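Local coordinates for organic hydroperoxide resistance protein (Elizabethkingia anophelis NUHP1, PDB 6D9N) that probably reduces and so detoxifies organic hydroperoxides through a pair of cysteine thiols, at residues 108-113 / 119-124; 68-73 / 82-87. All blocks are in the same frame, centred on the assembly; numbering follows the deposited sequence.

Contact 1 (108-113 / 119-124)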
loop_
_atom_site.group_PDB
_atom_site.type_symbol
_atom_site.label_atom_id
_atom_site.label_comp_id
_atom_site.label_asym_id
_atom_site.label_seq_id
_atom_site.Cartn_x
_atom_site.Cartn_y
_atom_site.Cartn_z
ATOM N N ALA B 108 11.921 -3.319 12.730
ATOM C CA ALA B 108 11.140 -4.173 13.619
ATOM C C ALA B 108 11.819 -4.225 14.976
ATOM O O ALA B 108 13.052 -4.297 15.053
ATOM C CB ALA B 108 11.013 -5.607 13.081
ATOM N N ASN B 109 11.003 -4.250 16.024
ATOM C CA ASN B 109 11.500 -4.510 17.367
ATOM C C ASN B 109 10.840 -5.760 17.924
ATOM O O ASN B 109 9.609 -5.878 17.911
ATOM C CB ASN B 109 11.255 -3.344 18.317
ATOM C CG ASN B 109 11.923 -3.576 19.651
ATOM O OD1 ASN B 109 13.139 -3.500 19.760
ATOM N ND2 ASN B 109 11.148 -3.905 20.663
ATOM N N ILE B 110 11.659 -6.660 18.457
ATOM C CA ILE B 110 11.176 -7.944 18.986
ATOM C C ILE B 110 11.723 -8.090 20.398
ATOM O O ILE B 110 12.891 -8.492 20.576
ATOM C CB ILE B 110 11.620 -9.127 18.103
ATOM C CG1 ILE B 110 11.273 -8.890 16.630
ATOM C CG2 ILE B 110 10.984 -10.429 18.625
ATOM C CD1 ILE B 110 11.904 -9.914 15.669
ATOM N N PRO B 111 10.941 -7.772 21.433
ATOM C CA PRO B 111 11.466 -7.895 22.798
ATOM C C PRO B 111 11.676 -9.349 23.169
ATOM O O PRO B 111 10.925 -10.236 22.751
ATOM C CB PRO B 111 10.338 -7.321 23.666
ATOM C CG PRO B 111 9.480 -6.520 22.718
ATOM C CD PRO B 111 9.560 -7.233 21.399
ATOM N N GLY B 112 12.699 -9.597 23.994
ATOM C CA GLY B 112 12.867 -10.873 24.667
ATOM C C GLY B 112 13.578 -11.944 23.887
ATOM O O GLY B 112 13.629 -13.091 24.364
ATOM N N VAL B 113 14.158 -11.628 22.740
ATOM C CA VAL B 113 14.905 -12.602 21.962
ATOM C C VAL B 113 16.337 -12.116 21.802
ATOM O O VAL B 113 16.650 -10.944 22.033
ATOM C CB VAL B 113 14.263 -12.852 20.583
ATOM C CG1 VAL B 113 12.825 -13.281 20.734
ATOM C CG2 VAL B 113 14.339 -11.589 19.682
ATOM N N GLN B 119 17.187 -11.576 13.942
ATOM C CA GLN B 119 17.582 -11.531 12.540
ATOM C C GLN B 119 16.948 -12.665 11.749
ATOM O O GLN B 119 16.480 -12.464 10.616
ATOM C CB GLN B 119 19.105 -11.586 12.437
ATOM C CG GLN B 119 19.734 -10.280 12.848
ATOM C CD GLN B 119 21.217 -10.391 13.144
ATOM O OE1 GLN B 119 21.789 -11.479 13.128
ATOM N NE2 GLN B 119 21.848 -9.253 13.414
ATOM N N ASP B 120 16.929 -13.874 12.317
ATOM C CA ASP B 120 16.277 -14.983 11.619
ATOM C C ASP B 120 14.790 -14.702 11.415
ATOM O O ASP B 120 14.232 -14.996 10.350
ATOM C CB ASP B 120 16.466 -16.283 12.420
ATOM C CG ASP B 120 17.920 -16.774 12.456
ATOM O OD1 ASP B 120 18.761 -16.322 11.643
ATOM O OD2 ASP B 120 18.202 -17.639 13.302
ATOM N N LEU B 121 14.134 -14.156 12.431
ATOM C CA LEU B 121 12.706 -13.895 12.344
ATOM C C LEU B 121 12.400 -12.862 11.268
ATOM O O LEU B 121 11.474 -13.061 10.461
ATOM C CB LEU B 121 12.157 -13.447 13.704
ATOM C CG LEU B 121 12.166 -14.548 14.775
ATOM C CD1 LEU B 121 11.931 -13.882 16.146
ATOM C CD2 LEU B 121 11.113 -15.614 14.468
ATOM N N ILE B 122 13.171 -11.759 11.208
ATOM C CA ILE B 122 12.825 -10.745 10.220
ATOM C C ILE B 122 13.185 -11.194 8.819
ATOM O O ILE B 122 12.531 -10.781 7.865
ATOM C CB ILE B 122 13.407 -9.341 10.532
ATOM C CG1 ILE B 122 14.956 -9.313 10.576
ATOM C CG2 ILE B 122 12.714 -8.719 11.745
ATOM C CD1 ILE B 122 15.539 -8.014 10.036
ATOM N N GLU B 123 14.240 -11.997 8.656
ATOM C CA GLU B 123 14.551 -12.548 7.346
ATOM C C GLU B 123 13.365 -13.360 6.816
ATOM O O GLU B 123 12.975 -13.212 5.648
ATOM C CB GLU B 123 15.837 -13.385 7.460
ATOM C CG GLU B 123 16.186 -14.178 6.200
ATOM C CD GLU B 123 17.487 -14.972 6.326
ATOM O OE1 GLU B 123 18.229 -15.030 5.324
ATOM O OE2 GLU B 123 17.779 -15.530 7.410
ATOM N N LYS B 124 12.770 -14.221 7.661
ATOM C CA LYS B 124 11.608 -14.989 7.216
ATOM C C LYS B 124 10.416 -14.075 6.969
ATOM O O LYS B 124 9.701 -14.258 5.977
ATOM C CB LYS B 124 11.264 -16.097 8.235
ATOM C CG LYS B 124 12.241 -17.258 8.195
ATOM C CD LYS B 124 11.958 -18.294 9.260
ATOM C CE LYS B 124 13.006 -19.419 9.224
ATOM N NZ LYS B 124 13.048 -20.276 10.453
#
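Ile110 reaches over Leu121 with its terminal CD1, which lies 4.0 Å from Leu121 CD1 and 4.1 Å from Leu121 CB, so the methyl rests against both the root and one branch of the leucine. The two side chains meet at a slant. An outstretched chain takes the methyl there: CG1 of Ile110 stands anti to the carbonyl carbon (chi1 -51°), and CD1 continues away from CA (chi2 170°). A second patch forms one helical residue further on. Ile122 offers its CG2 branch, whose methyl is 3.8 Å from Ala108 CB and 4.2 Å from Ile110 CD1 and thus touches both Ala108 and Ile110. A chi1 of 61° puts CG1 of Ile122 between the backbone N and the carbonyl carbon and leaves CG2 anti to that carbon, directed at Ala108. Ile122 also packs on Leu143 and Val145. No hydrogen bond crosses between 108-113 and 119-124; dispersion and the exclusion of water from these four buried side chains account for the contact. The backbones come nearest at Ala108 and Ile122, whose CA atoms are 7.6 Å apart, where small Ala108 faces the helix. Ile110 faces it too, whereas Asn109 between them points away and uses OD1 to bind Ser146 OG and Asn148 N. Beyond Ile110 the chain reverses in a type II turn ending at Val113, with Pro111 and Gly112 at its two central positions, Gly112 with positive phi. The contact joins the end of strand 100-109 to helix 115-128, the opening half of a beta-alpha-beta crossover that returns through strand 141-146, parallel to 100-109. Leu70 of helix 54-77 touches both Ile110 and Leu121, bringing the long helix against this packing.

Contact 2 (68-73 / 82-87)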
loop_
_atom_site.group_PDB
_atom_site.type_symbol
_atom_site.label_atom_id
_atom_site.label_comp_id
_atom_site.label_asym_id
_atom_site.label_seq_id
_atom_site.Cartn_x
_atom_site.Cartn_y
_atom_site.Cartn_z
ATOM N N SER B 68 2.305 -8.326 10.773
ATOM C CA SER B 68 1.479 -9.529 10.694
ATOM C C SER B 68 2.313 -10.740 10.277
ATOM O O SER B 68 2.232 -11.816 10.892
ATOM C CB SER B 68 0.352 -9.292 9.693
ATOM O OG SER B 68 -0.437 -10.458 9.596
ATOM N N ALA B 69 3.164 -10.574 9.264
ATOM C CA ALA B 69 4.020 -11.664 8.800
ATOM C C ALA B 69 4.995 -12.076 9.890
ATOM O O ALA B 69 5.212 -13.268 10.128
ATOM C CB ALA B 69 4.782 -11.208 7.549
ATOM N N LEU B 70 5.577 -11.099 10.597
ATOM C CA LEU B 70 6.501 -11.378 11.692
ATOM C C LEU B 70 5.820 -12.200 12.780
ATOM O O LEU B 70 6.403 -13.154 13.305
ATOM C CB LEU B 70 7.009 -10.034 12.201
ATOM C CG LEU B 70 7.996 -10.122 13.364
ATOM C CD1 LEU B 70 9.225 -10.930 12.991
ATOM C CD2 LEU B 70 8.365 -8.704 13.756
ATOM N N ASN B 71 4.583 -11.846 13.136
ATOM C CA ASN B 71 3.879 -12.606 14.164
ATOM C C ASN B 71 3.521 -13.997 13.683
ATOM O O ASN B 71 3.574 -14.951 14.480
ATOM C CB ASN B 71 2.708 -11.797 14.700
ATOM C CG ASN B 71 3.169 -10.794 15.712
ATOM O OD1 ASN B 71 3.133 -11.060 16.912
ATOM N ND2 ASN B 71 3.739 -9.702 15.257
ATOM N N LEU B 72 3.206 -14.168 12.398
ATOM C CA LEU B 72 2.969 -15.522 11.898
ATOM C C LEU B 72 4.229 -16.375 12.015
ATOM O O LEU B 72 4.177 -17.556 12.411
ATOM C CB LEU B 72 2.475 -15.435 10.457
ATOM C CG LEU B 72 2.116 -16.780 9.842
ATOM C CD1 LEU B 72 1.065 -17.574 10.674
ATOM C CD2 LEU B 72 1.619 -16.516 8.409
ATOM N N VAL B 73 5.370 -15.799 11.650
ATOM C CA VAL B 73 6.642 -16.516 11.740
ATOM C C VAL B 73 6.956 -16.879 13.193
ATOM O O VAL B 73 7.379 -17.997 13.493
ATOM C CB VAL B 73 7.752 -15.661 11.095
ATOM C CG1 VAL B 73 9.161 -16.195 11.412
ATOM C CG2 VAL B 73 7.547 -15.566 9.596
ATOM N N GLY B 82 8.155 -10.729 23.413
ATOM C CA GLY B 82 7.225 -9.687 23.770
ATOM C C GLY B 82 6.448 -9.192 22.560
ATOM O O GLY B 82 6.647 -9.626 21.433
ATOM N N GLU B 83 5.580 -8.219 22.789
ATOM C CA GLU B 83 4.774 -7.695 21.683
ATOM C C GLU B 83 5.670 -6.924 20.714
ATOM O O GLU B 83 6.457 -6.070 21.142
ATOM C CB GLU B 83 3.663 -6.808 22.228
ATOM C CG GLU B 83 2.740 -6.251 21.121
ATOM C CD GLU B 83 1.573 -5.485 21.697
ATOM O OE1 GLU B 83 0.719 -6.108 22.377
ATOM O OE2 GLU B 83 1.515 -4.271 21.448
ATOM N N THR B 84 5.589 -7.274 19.432
ATOM C CA THR B 84 6.461 -6.655 18.436
ATOM C C THR B 84 5.920 -5.300 17.991
ATOM O O THR B 84 4.722 -4.987 18.141
ATOM C CB THR B 84 6.596 -7.568 17.202
ATOM O OG1 THR B 84 5.309 -7.771 16.616
ATOM C CG2 THR B 84 7.186 -8.906 17.567
ATOM N N THR B 85 6.824 -4.487 17.443
ATOM C CA THR B 85 6.492 -3.205 16.823
ATOM C C THR B 85 7.197 -3.127 15.479
ATOM O O THR B 85 8.366 -3.518 15.360
ATOM C CB THR B 85 7.002 -2.069 17.731
ATOM O OG1 THR B 85 6.457 -2.255 19.048
ATOM C CG2 THR B 85 6.641 -0.663 17.201
ATOM N N VAL B 86 6.530 -2.579 14.466
ATOM C CA VAL B 86 7.198 -2.322 13.195
ATOM C C VAL B 86 6.901 -0.883 12.794
ATOM O O VAL B 86 5.732 -0.455 12.813
ATOM C CB VAL B 86 6.700 -3.271 12.088
ATOM C CG1 VAL B 86 7.296 -2.888 10.724
ATOM C CG2 VAL B 86 7.007 -4.731 12.445
ATOM N N THR B 87 7.946 -0.162 12.393
ATOM C CA THR B 87 7.784 1.147 11.770
ATOM C C THR B 87 8.171 1.089 10.300
ATOM O O THR B 87 9.111 0.381 9.917
ATOM C CB THR B 87 8.635 2.197 12.484
ATOM O OG1 THR B 87 10.033 1.879 12.350
ATOM C CG2 THR B 87 8.204 2.335 13.936
HETATM O O HOH W 1 3.292 -9.028 18.723
#
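The flat carboxamide of Asn71 turns its edge rather than a face to Thr84: ND2 donates to Thr84 OG1 at 2.8 Å, with an N-H...O angle of 162° and the oxygen only 11° out of the amide plane. Its carbonyl end accepts a bond from a water, with OD1 2.7 Å from the water oxygen, and the same water accepts from Thr84 N at 3.0 Å. The amide thus holds the Thr84 hydroxyl directly and its backbone N through the water, which helps fix the rotation of the Asn71 amide; ND2 also bonds Asp67 O, one helical turn back. Thr84 OG1 hydrogen-bonds Asp67 OD1 as well. Beside this polar pair, Leu70 lays CD2 4.0 Å from both CB and CG2 of Thr84, and more loosely 4.4 Å from Val86 CG2. Its CG lies anti to the backbone N (chi1 180°), carrying the branch out from the helix. The contact seats helix 54-77 on the run into strand 85-94 and its first residues, while Leu70 also meets Ala108 on strand 100-109 and Ala69 packs on Val128 of helix 115-128. Val86 and Thr87 pair antiparallel with a strand of the second subunit, continuing the sheet across the dimer.

In the fold
After the three N-terminal strands 11-20, 25-29 and 35-38, the chain enters helix 54-77, and contact 2 closes the eight-residue connection between 68-73 and 82-87. The hairpin of strands 85-94 and 100-109 follows, then contact 1 closes the five residues between 108-113 and 119-124. The two closures run in series, neither nesting nor crossing, yet their centres lie only 8 Å apart. The hairpin brings them together: Asn109 N sits 2.8 Å from Thr85 O and Pro111 O 2.9 Å from Gly82 N, probable hydrogen bonds. Both helices pack on the same sheet, and the Cys65-Cys129 disulfide links helix 54-77 to the residue just after helix 115-128.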